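Local coordinates for protein endoglucanase (Ruminococcus champanellensis, PDB 6WQV) that probably cleaves internal glycosidic bonds in cellulose and related plant polysaccharides such as xylan, acting as a broad-specificity endoglucanase of glycosyl hydrolase family 5, at residues 11-16 with 203-208; 44-49 with 94-99; 130-135 with 186-191; 261-266 with 304-309. All coordinates share one frame; numbering follows the deposited sequence.

Contact 1 of 4, residues 11-16 with 203-208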
loop_
_atom_site.group_PDB
_atom_site.type_symbol
_atom_site.label_atom_id
_atom_site.label_comp_id
_atom_site.label_asym_id
_atom_site.label_seq_id
_atom_site.Cartn_x
_atom_site.Cartn_y
_atom_site.Cartn_z
ATOM N N MET A 11 -2.276 11.196 -21.315
ATOM C CA MET A 11 -1.448 10.354 -20.472
ATOM C C MET A 11 -0.088 10.132 -21.104
ATOM O O MET A 11 0.010 9.813 -22.293
ATOM C CB MET A 11 -2.125 9.006 -20.262
ATOM C CG MET A 11 -1.390 8.100 -19.331
ATOM S SD MET A 11 -2.378 6.620 -19.136
ATOM C CE MET A 11 -1.300 5.660 -18.087
ATOM N N ARG A 12 0.957 10.284 -20.294
ATOM C CA ARG A 12 2.303 9.948 -20.726
ATOM C C ARG A 12 2.470 8.438 -20.634
ATOM O O ARG A 12 2.014 7.813 -19.674
ATOM C CB ARG A 12 3.332 10.615 -19.815
ATOM C CG ARG A 12 3.380 12.133 -19.916
ATOM C CD ARG A 12 4.498 12.700 -19.034
ATOM N NE ARG A 12 4.194 12.504 -17.619
ATOM C CZ ARG A 12 5.096 12.412 -16.646
ATOM N NH1 ARG A 12 6.394 12.486 -16.913
ATOM N NH2 ARG A 12 4.688 12.232 -15.399
ATOM N N ASP A 13 3.107 7.863 -21.640
ATOM C CA ASP A 13 3.392 6.434 -21.688
ATOM C C ASP A 13 4.806 6.267 -21.152
ATOM O O ASP A 13 5.784 6.435 -21.888
ATOM C CB ASP A 13 3.279 5.941 -23.123
ATOM C CG ASP A 13 3.341 4.437 -23.232
ATOM O OD1 ASP A 13 3.560 3.754 -22.209
ATOM O OD2 ASP A 13 3.166 3.950 -24.364
ATOM N N LEU A 14 4.912 5.953 -19.865
ATOM C CA LEU A 14 6.192 5.793 -19.201
ATOM C C LEU A 14 6.322 4.389 -18.638
ATOM O O LEU A 14 5.330 3.766 -18.241
ATOM C CB LEU A 14 6.314 6.754 -18.028
ATOM C CG LEU A 14 6.210 8.240 -18.350
ATOM C CD1 LEU A 14 6.264 9.008 -17.043
ATOM C CD2 LEU A 14 7.311 8.661 -19.286
ATOM N N THR A 15 7.555 3.906 -18.563
ATOM C CA THR A 15 7.760 2.618 -17.920
ATOM C C THR A 15 7.639 2.750 -16.402
ATOM O O THR A 15 7.688 3.847 -15.826
ATOM C CB THR A 15 9.150 2.070 -18.223
ATOM O OG1 THR A 15 10.129 2.886 -17.566
ATOM C CG2 THR A 15 9.419 2.049 -19.702
ATOM N N ALA A 16 7.513 1.601 -15.739
ATOM C CA ALA A 16 7.434 1.609 -14.282
ATOM C C ALA A 16 8.676 2.241 -13.670
ATOM O O ALA A 16 8.578 3.009 -12.708
ATOM C CB ALA A 16 7.257 0.181 -13.765
ATOM N N ASN A 203 -6.098 2.641 -19.081
ATOM C CA ASN A 203 -5.783 1.460 -18.292
ATOM C C ASN A 203 -4.938 0.451 -19.059
ATOM O O ASN A 203 -4.352 -0.441 -18.434
ATOM C CB ASN A 203 -7.048 0.770 -17.778
ATOM C CG ASN A 203 -7.752 1.560 -16.697
ATOM O OD1 ASN A 203 -7.166 2.434 -16.037
ATOM N ND2 ASN A 203 -9.020 1.250 -16.490
ATOM N N ALA A 204 -4.861 0.565 -20.384
ATOM C CA ALA A 204 -3.986 -0.303 -21.156
ATOM C C ALA A 204 -2.517 -0.049 -20.872
ATOM O O ALA A 204 -1.704 -0.966 -21.045
ATOM C CB ALA A 204 -4.250 -0.110 -22.650
ATOM N N ILE A 205 -2.159 1.159 -20.424
ATOM C CA ILE A 205 -0.755 1.506 -20.217
ATOM C C ILE A 205 -0.496 2.060 -18.820
ATOM O O ILE A 205 0.582 2.604 -18.551
ATOM C CB ILE A 205 -0.250 2.485 -21.296
ATOM C CG1 ILE A 205 -1.128 3.743 -21.350
ATOM C CG2 ILE A 205 -0.204 1.819 -22.656
ATOM C CD1 ILE A 205 -0.492 4.921 -22.071
ATOM N N ARG A 206 -1.463 1.917 -17.926
ATOM C CA ARG A 206 -1.268 2.311 -16.535
ATOM C C ARG A 206 -0.272 1.384 -15.839
ATOM O O ARG A 206 -0.268 0.172 -16.060
ATOM C CB ARG A 206 -2.608 2.246 -15.801
ATOM C CG ARG A 206 -2.597 2.836 -14.391
ATOM C CD ARG A 206 -3.994 2.891 -13.757
ATOM N NE ARG A 206 -4.962 3.468 -14.685
ATOM C CZ ARG A 206 -5.036 4.759 -15.009
ATOM N NH1 ARG A 206 -4.212 5.642 -14.464
ATOM N NH2 ARG A 206 -5.943 5.162 -15.891
ATOM N N CYS A 207 0.566 1.947 -14.975
ATOM C CA CYS A 207 1.412 1.116 -14.133
ATOM C C CYS A 207 0.587 0.493 -13.013
ATOM O O CYS A 207 -0.306 1.129 -12.439
ATOM C CB CYS A 207 2.568 1.931 -13.556
ATOM S SG CYS A 207 3.838 2.310 -14.772
ATOM N N LEU A 208 0.883 -0.772 -12.703
ATOM C CA LEU A 208 0.145 -1.539 -11.715
ATOM C C LEU A 208 1.116 -2.136 -10.704
ATOM O O LEU A 208 2.248 -2.491 -11.041
ATOM C CB LEU A 208 -0.615 -2.669 -12.401
ATOM C CG LEU A 208 -1.482 -2.299 -13.607
ATOM C CD1 LEU A 208 -2.074 -3.576 -14.206
ATOM C CD2 LEU A 208 -2.555 -1.310 -13.228
HETATM O O HOH W 1 2.144 5.407 -18.645
#

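Contact 2 of 4, residues 44-49 with 94-99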
loop_
_atom_site.group_PDB
_atom_site.type_symbol
_atom_site.label_atom_id
_atom_site.label_comp_id
_atom_site.label_asym_id
_atom_site.label_seq_id
_atom_site.Cartn_x
_atom_site.Cartn_y
_atom_site.Cartn_z
ATOM N N PRO A 44 -22.034 -0.349 6.883
ATOM C CA PRO A 44 -21.685 1.019 7.280
ATOM C C PRO A 44 -21.891 2.002 6.144
ATOM O O PRO A 44 -21.712 1.679 4.966
ATOM C CB PRO A 44 -20.199 0.917 7.643
ATOM C CG PRO A 44 -19.688 -0.208 6.757
ATOM C CD PRO A 44 -20.839 -1.203 6.718
ATOM N N THR A 45 -22.266 3.225 6.515
ATOM C CA THR A 45 -22.218 4.327 5.577
ATOM C C THR A 45 -20.757 4.688 5.313
ATOM O O THR A 45 -19.861 4.303 6.072
ATOM C CB THR A 45 -22.925 5.548 6.154
ATOM O OG1 THR A 45 -22.167 6.041 7.265
ATOM C CG2 THR A 45 -24.333 5.212 6.609
ATOM N N PRO A 46 -20.485 5.419 4.235
ATOM C CA PRO A 46 -19.105 5.881 4.002
ATOM C C PRO A 46 -18.519 6.618 5.196
ATOM O O PRO A 46 -17.353 6.394 5.544
ATOM C CB PRO A 46 -19.235 6.764 2.751
ATOM C CG PRO A 46 -20.425 6.163 2.010
ATOM C CD PRO A 46 -21.384 5.713 3.100
ATOM N N ALA A 47 -19.307 7.464 5.856
ATOM C CA ALA A 47 -18.782 8.215 6.991
ATOM C C ALA A 47 -18.502 7.295 8.173
ATOM O O ALA A 47 -17.496 7.464 8.874
ATOM C CB ALA A 47 -19.755 9.329 7.378
ATOM N N GLN A 48 -19.374 6.314 8.412
ATOM C CA GLN A 48 -19.144 5.380 9.512
ATOM C C GLN A 48 -17.854 4.595 9.314
ATOM O O GLN A 48 -17.127 4.328 10.277
ATOM C CB GLN A 48 -20.336 4.434 9.654
ATOM C CG GLN A 48 -21.549 5.097 10.272
ATOM C CD GLN A 48 -22.812 4.262 10.189
ATOM O OE1 GLN A 48 -22.957 3.402 9.318
ATOM N NE2 GLN A 48 -23.741 4.519 11.096
ATOM N N SER A 49 -17.559 4.205 8.073
ATOM C CA SER A 49 -16.316 3.492 7.798
ATOM C C SER A 49 -15.104 4.401 7.963
ATOM O O SER A 49 -14.144 4.059 8.663
ATOM C CB SER A 49 -16.332 2.940 6.370
ATOM O OG SER A 49 -17.306 1.927 6.204
ATOM N N GLU A 94 -22.518 2.729 -4.491
ATOM C CA GLU A 94 -22.217 3.943 -5.247
ATOM C C GLU A 94 -21.701 5.063 -4.346
ATOM O O GLU A 94 -20.767 5.783 -4.719
ATOM C CB GLU A 94 -23.464 4.402 -6.001
ATOM C CG GLU A 94 -23.238 5.586 -6.910
ATOM C CD GLU A 94 -22.425 5.236 -8.139
ATOM O OE1 GLU A 94 -22.023 4.059 -8.284
ATOM O OE2 GLU A 94 -22.190 6.145 -8.959
ATOM N N ALA A 95 -22.316 5.251 -3.172
ATOM C CA ALA A 95 -21.875 6.322 -2.283
ATOM C C ALA A 95 -20.430 6.115 -1.852
ATOM O O ALA A 95 -19.675 7.082 -1.687
ATOM C CB ALA A 95 -22.785 6.405 -1.057
ATOM N N TRP A 96 -20.025 4.862 -1.659
ATOM C CA TRP A 96 -18.643 4.581 -1.294
ATOM C C TRP A 96 -17.707 4.879 -2.450
ATOM O O TRP A 96 -16.666 5.511 -2.270
ATOM C CB TRP A 96 -18.508 3.122 -0.895
ATOM C CG TRP A 96 -17.135 2.733 -0.463
ATOM C CD1 TRP A 96 -16.289 1.858 -1.087
ATOM C CD2 TRP A 96 -16.450 3.184 0.708
ATOM N NE1 TRP A 96 -15.122 1.745 -0.376
ATOM C CE2 TRP A 96 -15.197 2.552 0.732
ATOM C CE3 TRP A 96 -16.780 4.065 1.736
ATOM C CZ2 TRP A 96 -14.273 2.765 1.742
ATOM C CZ3 TRP A 96 -15.866 4.279 2.739
ATOM C CH2 TRP A 96 -14.625 3.631 2.739
ATOM N N MET A 97 -18.054 4.401 -3.650
ATOM C CA MET A 97 -17.211 4.677 -4.804
ATOM C C MET A 97 -17.042 6.177 -5.002
ATOM O O MET A 97 -15.943 6.640 -5.323
ATOM C CB MET A 97 -17.792 4.011 -6.053
ATOM C CG MET A 97 -16.889 4.104 -7.275
ATOM S SD MET A 97 -15.385 3.104 -7.157
ATOM C CE MET A 97 -15.947 1.494 -7.701
ATOM N N ASN A 98 -18.115 6.952 -4.779
ATOM C CA ASN A 98 -18.040 8.403 -4.929
ATOM C C ASN A 98 -17.074 9.005 -3.918
ATOM O O ASN A 98 -16.290 9.901 -4.253
ATOM C CB ASN A 98 -19.420 9.043 -4.757
ATOM C CG ASN A 98 -20.357 8.769 -5.918
ATOM O OD1 ASN A 98 -19.938 8.314 -6.981
ATOM N ND2 ASN A 98 -21.637 9.054 -5.721
ATOM N N ARG A 99 -17.122 8.540 -2.670
ATOM C CA ARG A 99 -16.206 9.073 -1.667
ATOM C C ARG A 99 -14.764 8.706 -1.985
ATOM O O ARG A 99 -13.859 9.541 -1.849
ATOM C CB ARG A 99 -16.600 8.587 -0.271
ATOM C CG ARG A 99 -15.664 9.065 0.826
ATOM C CD ARG A 99 -15.554 10.580 0.882
ATOM N NE ARG A 99 -14.590 10.969 1.906
ATOM C CZ ARG A 99 -14.017 12.167 1.993
ATOM N NH1 ARG A 99 -14.291 13.118 1.118
ATOM N NH2 ARG A 99 -13.143 12.398 2.962
#

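Contact 3 of 4, residues 130-135 with 186-191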
loop_
_atom_site.group_PDB
_atom_site.type_symbol
_atom_site.label_atom_id
_atom_site.label_comp_id
_atom_site.label_asym_id
_atom_site.label_seq_id
_atom_site.Cartn_x
_atom_site.Cartn_y
_atom_site.Cartn_z
ATOM N N ALA A 130 -9.088 -24.352 -2.618
ATOM C CA ALA A 130 -10.526 -24.509 -2.442
ATOM C C ALA A 130 -11.270 -23.201 -2.695
ATOM O O ALA A 130 -12.425 -23.230 -3.136
ATOM C CB ALA A 130 -10.827 -25.021 -1.033
ATOM N N GLN A 131 -10.641 -22.058 -2.423
ATOM C CA GLN A 131 -11.280 -20.760 -2.614
ATOM C C GLN A 131 -10.905 -20.090 -3.929
ATOM O O GLN A 131 -11.544 -19.103 -4.306
ATOM C CB GLN A 131 -10.936 -19.831 -1.445
ATOM C CG GLN A 131 -11.588 -20.250 -0.139
ATOM C CD GLN A 131 -13.098 -20.082 -0.179
ATOM O OE1 GLN A 131 -13.607 -19.119 -0.750
ATOM N NE2 GLN A 131 -13.818 -21.026 0.415
ATOM N N LYS A 132 -9.924 -20.633 -4.649
ATOM C CA LYS A 132 -9.297 -19.924 -5.763
ATOM C C LYS A 132 -10.292 -19.440 -6.810
ATOM O O LYS A 132 -10.249 -18.274 -7.218
ATOM C CB LYS A 132 -8.271 -20.858 -6.400
ATOM C CG LYS A 132 -7.527 -20.297 -7.583
ATOM C CD LYS A 132 -6.609 -21.375 -8.132
ATOM C CE LYS A 132 -5.907 -20.942 -9.405
ATOM N NZ LYS A 132 -5.001 -22.015 -9.918
ATOM N N ASP A 133 -11.168 -20.325 -7.292
ATOM C CA ASP A 133 -12.073 -19.931 -8.369
ATOM C C ASP A 133 -13.022 -18.828 -7.908
ATOM O O ASP A 133 -13.261 -17.858 -8.637
ATOM C CB ASP A 133 -12.860 -21.140 -8.877
ATOM C CG ASP A 133 -11.995 -22.136 -9.630
ATOM O OD1 ASP A 133 -10.840 -21.803 -9.974
ATOM O OD2 ASP A 133 -12.482 -23.258 -9.876
ATOM N N SER A 134 -13.575 -18.969 -6.699
ATOM C CA SER A 134 -14.482 -17.962 -6.156
ATOM C C SER A 134 -13.771 -16.631 -5.981
ATOM O O SER A 134 -14.316 -15.571 -6.317
ATOM C CB SER A 134 -15.020 -18.458 -4.813
ATOM O OG SER A 134 -15.824 -17.492 -4.157
ATOM N N VAL A 135 -12.544 -16.664 -5.464
ATOM C CA VAL A 135 -11.812 -15.427 -5.221
ATOM C C VAL A 135 -11.451 -14.750 -6.533
ATOM O O VAL A 135 -11.576 -13.526 -6.671
ATOM C CB VAL A 135 -10.575 -15.711 -4.352
ATOM C CG1 VAL A 135 -9.726 -14.464 -4.229
ATOM C CG2 VAL A 135 -10.996 -16.215 -2.982
ATOM N N ASN A 186 -0.171 -15.994 -6.977
ATOM C CA ASN A 186 0.243 -15.676 -8.340
ATOM C C ASN A 186 -0.958 -15.635 -9.283
ATOM O O ASN A 186 -1.012 -14.804 -10.194
ATOM C CB ASN A 186 1.288 -16.668 -8.844
ATOM C CG ASN A 186 2.604 -16.562 -8.103
ATOM O OD1 ASN A 186 2.987 -15.484 -7.638
ATOM N ND2 ASN A 186 3.307 -17.681 -7.988
ATOM N N SER A 187 -1.917 -16.549 -9.099
ATOM C CA SER A 187 -3.133 -16.525 -9.906
ATOM C C SER A 187 -3.933 -15.250 -9.664
ATOM O O SER A 187 -4.441 -14.636 -10.610
ATOM C CB SER A 187 -3.988 -17.752 -9.579
ATOM O OG SER A 187 -5.197 -17.764 -10.319
ATOM N N TYR A 188 -4.062 -14.847 -8.398
ATOM C CA TYR A 188 -4.826 -13.644 -8.076
ATOM C C TYR A 188 -4.190 -12.402 -8.694
ATOM O O TYR A 188 -4.896 -11.542 -9.238
ATOM C CB TYR A 188 -4.936 -13.484 -6.557
ATOM C CG TYR A 188 -5.728 -14.557 -5.819
ATOM C CD1 TYR A 188 -6.560 -15.449 -6.488
ATOM C CD2 TYR A 188 -5.640 -14.669 -4.435
ATOM C CE1 TYR A 188 -7.284 -16.424 -5.793
ATOM C CE2 TYR A 188 -6.365 -15.634 -3.734
ATOM C CZ TYR A 188 -7.182 -16.506 -4.419
ATOM O OH TYR A 188 -7.896 -17.476 -3.750
ATOM N N ASN A 189 -2.859 -12.282 -8.618
ATOM C CA ASN A 189 -2.203 -11.137 -9.245
ATOM C C ASN A 189 -2.398 -11.158 -10.757
ATOM O O ASN A 189 -2.596 -10.103 -11.381
ATOM C CB ASN A 189 -0.711 -11.106 -8.903
ATOM C CG ASN A 189 -0.434 -10.514 -7.543
ATOM O OD1 ASN A 189 -1.175 -9.655 -7.068
ATOM N ND2 ASN A 189 0.641 -10.967 -6.909
ATOM N N GLN A 190 -2.333 -12.348 -11.370
ATOM C CA GLN A 190 -2.536 -12.453 -12.812
ATOM C C GLN A 190 -3.950 -12.029 -13.193
ATOM O O GLN A 190 -4.153 -11.308 -14.180
ATOM C CB GLN A 190 -2.259 -13.880 -13.283
ATOM C CG GLN A 190 -2.367 -14.043 -14.782
ATOM C CD GLN A 190 -1.275 -13.294 -15.524
ATOM O OE1 GLN A 190 -0.110 -13.696 -15.508
ATOM N NE2 GLN A 190 -1.646 -12.188 -16.168
ATOM N N THR A 191 -4.946 -12.454 -12.414
ATOM C CA THR A 191 -6.320 -12.041 -12.684
ATOM C C THR A 191 -6.458 -10.529 -12.611
ATOM O O THR A 191 -7.093 -9.909 -13.471
ATOM C CB THR A 191 -7.260 -12.710 -11.684
ATOM O OG1 THR A 191 -7.223 -14.127 -11.893
ATOM C CG2 THR A 191 -8.680 -12.210 -11.852
#

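Contact 4 of 4, residues 261-266 with 304-309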
loop_
_atom_site.group_PDB
_atom_site.type_symbol
_atom_site.label_atom_id
_atom_site.label_comp_id
_atom_site.label_asym_id
_atom_site.label_seq_id
_atom_site.Cartn_x
_atom_site.Cartn_y
_atom_site.Cartn_z
ATOM N N SER A 261 24.839 0.549 15.619
ATOM C CA SER A 261 25.056 -0.881 15.440
ATOM C C SER A 261 23.960 -1.540 14.610
ATOM O O SER A 261 24.212 -2.583 13.996
ATOM C CB SER A 261 25.143 -1.554 16.811
ATOM O OG SER A 261 26.131 -0.949 17.624
ATOM N N ASP A 262 22.758 -0.961 14.568
ATOM C CA ASP A 262 21.633 -1.538 13.839
ATOM C C ASP A 262 21.597 -1.157 12.368
ATOM O O ASP A 262 20.793 -1.719 11.612
ATOM C CB ASP A 262 20.320 -1.096 14.490
ATOM C CG ASP A 262 20.181 -1.614 15.892
ATOM O OD1 ASP A 262 20.373 -2.831 16.078
ATOM O OD2 ASP A 262 19.924 -0.811 16.812
ATOM N N ILE A 263 22.439 -0.218 11.941
ATOM C CA ILE A 263 22.409 0.211 10.549
ATOM C C ILE A 263 22.744 -0.956 9.626
ATOM O O ILE A 263 22.148 -1.101 8.551
ATOM C CB ILE A 263 23.340 1.421 10.342
ATOM C CG1 ILE A 263 22.827 2.622 11.146
ATOM C CG2 ILE A 263 23.419 1.767 8.869
ATOM C CD1 ILE A 263 23.776 3.813 11.180
ATOM N N SER A 264 23.672 -1.818 10.045
ATOM C CA SER A 264 24.122 -2.903 9.174
ATOM C C SER A 264 23.003 -3.899 8.890
ATOM O O SER A 264 22.907 -4.433 7.778
ATOM C CB SER A 264 25.330 -3.614 9.787
ATOM O OG SER A 264 25.032 -4.145 11.068
ATOM N N GLN A 265 22.150 -4.174 9.880
ATOM C CA GLN A 265 21.046 -5.099 9.647
ATOM C C GLN A 265 20.013 -4.470 8.726
ATOM O O GLN A 265 19.412 -5.160 7.894
ATOM C CB GLN A 265 20.415 -5.534 10.970
ATOM C CG GLN A 265 19.329 -6.597 10.801
ATOM C CD GLN A 265 19.744 -7.750 9.895
ATOM O OE1 GLN A 265 20.825 -8.321 10.043
ATOM N NE2 GLN A 265 18.883 -8.087 8.940
ATOM N N LEU A 266 19.825 -3.156 8.833
ATOM C CA LEU A 266 18.933 -2.441 7.931
ATOM C C LEU A 266 19.477 -2.432 6.510
ATOM O O LEU A 266 18.720 -2.612 5.545
ATOM C CB LEU A 266 18.771 -1.023 8.453
ATOM C CG LEU A 266 17.729 -0.139 7.780
ATOM C CD1 LEU A 266 16.385 -0.836 7.748
ATOM C CD2 LEU A 266 17.656 1.181 8.529
ATOM N N GLY A 304 15.329 6.684 10.855
ATOM C CA GLY A 304 14.679 7.235 9.678
ATOM C C GLY A 304 15.652 7.817 8.674
ATOM O O GLY A 304 15.482 7.636 7.460
ATOM N N GLU A 305 16.668 8.543 9.150
ATOM C CA GLU A 305 17.680 9.057 8.237
ATOM C C GLU A 305 18.326 7.917 7.460
ATOM O O GLU A 305 18.506 8.001 6.241
ATOM C CB GLU A 305 18.773 9.803 9.003
ATOM C CG GLU A 305 18.341 11.015 9.796
ATOM C CD GLU A 305 19.508 11.652 10.540
ATOM O OE1 GLU A 305 20.370 10.908 11.059
ATOM O OE2 GLU A 305 19.562 12.898 10.598
ATOM N N ASN A 306 18.674 6.837 8.156
ATOM C CA ASN A 306 19.393 5.748 7.505
ATOM C C ASN A 306 18.475 4.923 6.614
ATOM O O ASN A 306 18.900 4.468 5.546
ATOM C CB ASN A 306 20.082 4.889 8.557
ATOM C CG ASN A 306 21.358 5.514 9.044
ATOM O OD1 ASN A 306 22.380 5.459 8.360
ATOM N ND2 ASN A 306 21.307 6.145 10.215
ATOM N N TYR A 307 17.222 4.711 7.026
ATOM C CA TYR A 307 16.285 3.967 6.184
ATOM C C TYR A 307 16.165 4.621 4.808
ATOM O O TYR A 307 16.358 3.968 3.773
ATOM C CB TYR A 307 14.923 3.863 6.886
ATOM C CG TYR A 307 13.991 2.794 6.321
ATOM C CD1 TYR A 307 13.491 2.906 5.038
ATOM C CD2 TYR A 307 13.623 1.690 7.077
ATOM C CE1 TYR A 307 12.655 1.947 4.518
ATOM C CE2 TYR A 307 12.786 0.724 6.563
ATOM C CZ TYR A 307 12.310 0.859 5.282
ATOM O OH TYR A 307 11.467 -0.083 4.748
ATOM N N LEU A 308 15.881 5.927 4.771
ATOM C CA LEU A 308 15.693 6.604 3.494
ATOM C C LEU A 308 16.997 6.699 2.712
ATOM O O LEU A 308 16.993 6.572 1.478
ATOM C CB LEU A 308 15.085 7.986 3.710
ATOM C CG LEU A 308 13.570 8.065 3.845
ATOM C CD1 LEU A 308 12.863 7.650 2.550
ATOM C CD2 LEU A 308 13.052 7.227 4.994
ATOM N N ARG A 309 18.124 6.930 3.400
ATOM C CA ARG A 309 19.410 7.001 2.715
ATOM C C ARG A 309 19.728 5.676 2.038
ATOM O O ARG A 309 20.112 5.638 0.862
ATOM C CB ARG A 309 20.528 7.381 3.696
ATOM C CG ARG A 309 21.934 7.479 3.076
ATOM C CD ARG A 309 23.066 7.697 4.096
ATOM N NE ARG A 309 23.082 6.649 5.109
ATOM C CZ ARG A 309 23.599 5.441 4.920
ATOM N NH1 ARG A 309 24.155 5.131 3.757
ATOM N NH2 ARG A 309 23.557 4.544 5.896
#

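Contact 1 of 4, residues 11-16 with 203-208
The carboxylate of Asp-13 lies against the CD1 methyl of Ile-205 (CG to CD1 4.0 Å), the two side chains crossing nearly at right angles, while its OD1 forms a salt bridge with Lys-235. One face of the Arg-12 guanidinium is overlaid toward its rim by CD1 of Leu-14. The Arg-206 guanidinium instead works through its edge: NE (2.8 Å) and NH2 (3.0 Å) both donate to Asn-203 OD1, close to the guanidinium plane, a side-on grip on one oxygen that probably steadies the turn before strand 208-211. Met-11 suits this place because its flexible, unbranched chain is fully extended, CG anti to the backbone N (chi1 -176°), carrying SD and CE past Ile-205; CE ends 3.8 Å from Ile-205 CG1 and also near Ile-205 O. At the other end Cys-207 SG, small and weakly polar, rests 3.7 Å from Ala-16 CA. Between these patches a water donates to Arg-12 O and Ile-205 O and accepts from Leu-14 N, joining the two backbones. The contact lies at the N-terminal end of strand 208-211, where the loop 203-208 arrives from helix 179-197; 11-16 leads into helix 16-22, and Ala-16 also touches Ile-237 of strand 236-241.

Contact 2 of 4, residues 44-49 with 94-99
Trp-96 reaches across to Pro-46 with the six-membered part of its indole. Its CG stands anti to the backbone N (chi1 -178°), which swings the ring off the helix toward 44-49, although the bond from CA to CB does not itself point there. Beyond CB and CG, the first ring atom to touch is CE3, 3.7 Å from Pro-46 CA and nearly as close to its CB. CZ3 comes next, 3.8 Å from Pro-46 O, which sits at the ring edge in plane, and 3.9 Å from Ser-49 CB. CH2, at the far end, is 4.1 Å from that same CB. A wide, rigid ring suits this place because one side chain spans from Pro-46 to Ser-49, about a turn of the opposing helix. It also stacks on His-83 and meets Trp-80 with the planes about perpendicular. Replacing the indole by an alanine is likely to open a gap beside Pro-46 and Ser-49 and leave His-83 without its stacking partner. Pro-46 also meets the second helix through CG, which lies 3.9 Å from Ala-95 CB, where a small methyl lets the proline ring come close. Arg-99 brings its CB near Pro-46, while its NE forms a salt bridge with Glu-50. Proline fits the first turn, where no backbone N-H is needed. Just before it, Thr-45 OG1 accepts from Gln-48 N (3.0 Å) and Gln-48 OE1 accepts from Thr-45 N: a capping box, here opening a short helix that packs on an outer helix of a TIM barrel.

Contact 3 of 4, residues 130-135 with 186-191
Ser-187 is the first residue of 186-191 to touch the other helix: it meets Lys-132, whose CE methylene lies 3.4 Å from Ser-187 OG. The lysine reaches it because its chain is extended throughout, so aliphatic carbon lies against the serine; the hydroxyl itself is bonded to Asn-136, one residue beyond 130-135. A small side chain suits this place, leaving the lysine room to lie across. Next, Tyr-188 spans the distance between the helices. Val-135 CG1 sits over one face of its ring in a CH-pi contact, 3.5 Å from the centroid and 23° off the normal, displaced toward the rim, where it approaches CZ to a tight 3.3 Å. The branched valine also sets CB and CG2 against the phenol oxygen. That oxygen hydrogen-bonds to Ile-126 O, which would hold the ring's far end, while Lys-132 O lies near the ring plane at its edge. Thr-191 does not touch 130-135 itself, but its OG1 hydrogen-bonds to Asn-136 just beyond that segment. The two axes run almost parallel, 7° apart and 10.5 Å at closest approach. Such side-by-side, same-direction packing of helices that follow successive strands, here 113-117 and 157-160, is characteristic of the outer layer of a (beta/alpha)8 barrel.

Contact 4 of 4, residues 261-266 with 304-309
Ile-263 and Leu-266, one turn apart, press against Asn-306 and Tyr-307 of the facing helix. The inner half is close and apolar. Leu-266, with CG anti to the backbone N (chi1 -172°), spreads its two methyls: CD1 comes obliquely to the tyrosine ring, 3.8 Å from Tyr-307 CD2, and CD2 settles on the backbone, 3.9 Å from Tyr-307 CA. The forked leucine thus fills the angle between the Tyr-307 ring and the helix that carries it. The ring is also stacked on Phe-289, and its OH bonds to Ser-242 O. Further out, Ile-263 CD1 sits almost equally far from both ends of the Asn-306 amide, 3.5 Å from ND2 and 3.6 Å from OD1. The amide can probably accept this apolar neighbour because both its ends have partners: ND2 donates to Leu-302 O, and OD1 accepts from Arg-309 NH2 at 2.9 Å, nearly straight (172°) and in the carbonyl plane. A leucine in its place would probably leave Arg-309 without this acceptor and set its guanidinium free to turn. The exposed side is looser. There Arg-309 is bent at chi3 (57°) back toward Asn-306, and Ile-263 CG2 lies at the guanidinium edge, 4.1 Å from Arg-309 NH2, and also near Asn-306 OD1. The helices following strands 236-241 and 284-289 are neighbours in the outer layer of the TIM barrel, packed here through leucine and tyrosine inside, amide and arginine outside.

How the contacts relate
All four contacts lie well away from the chain's centre, 18 to 22 Å from it. Contacts 2 and 4 are the more buried; contact 2 is led by an indole edge, contact 4 by leucine and isoleucine against a tyrosine and an amide. They sit on opposite sides of the chain's centre, about 40 Å apart between centres. Contact 3 also joins helices, but is only partly buried and mixes a ring face with lysine and serine. Contact 1 differs in kind: it pairs loops, and a water does part of the joining. Helix 179-197 relates contacts 1 and 3, since 203-208 follows the helix that carries 186-191; their nearest atoms are about 7 Å apart, with no touch.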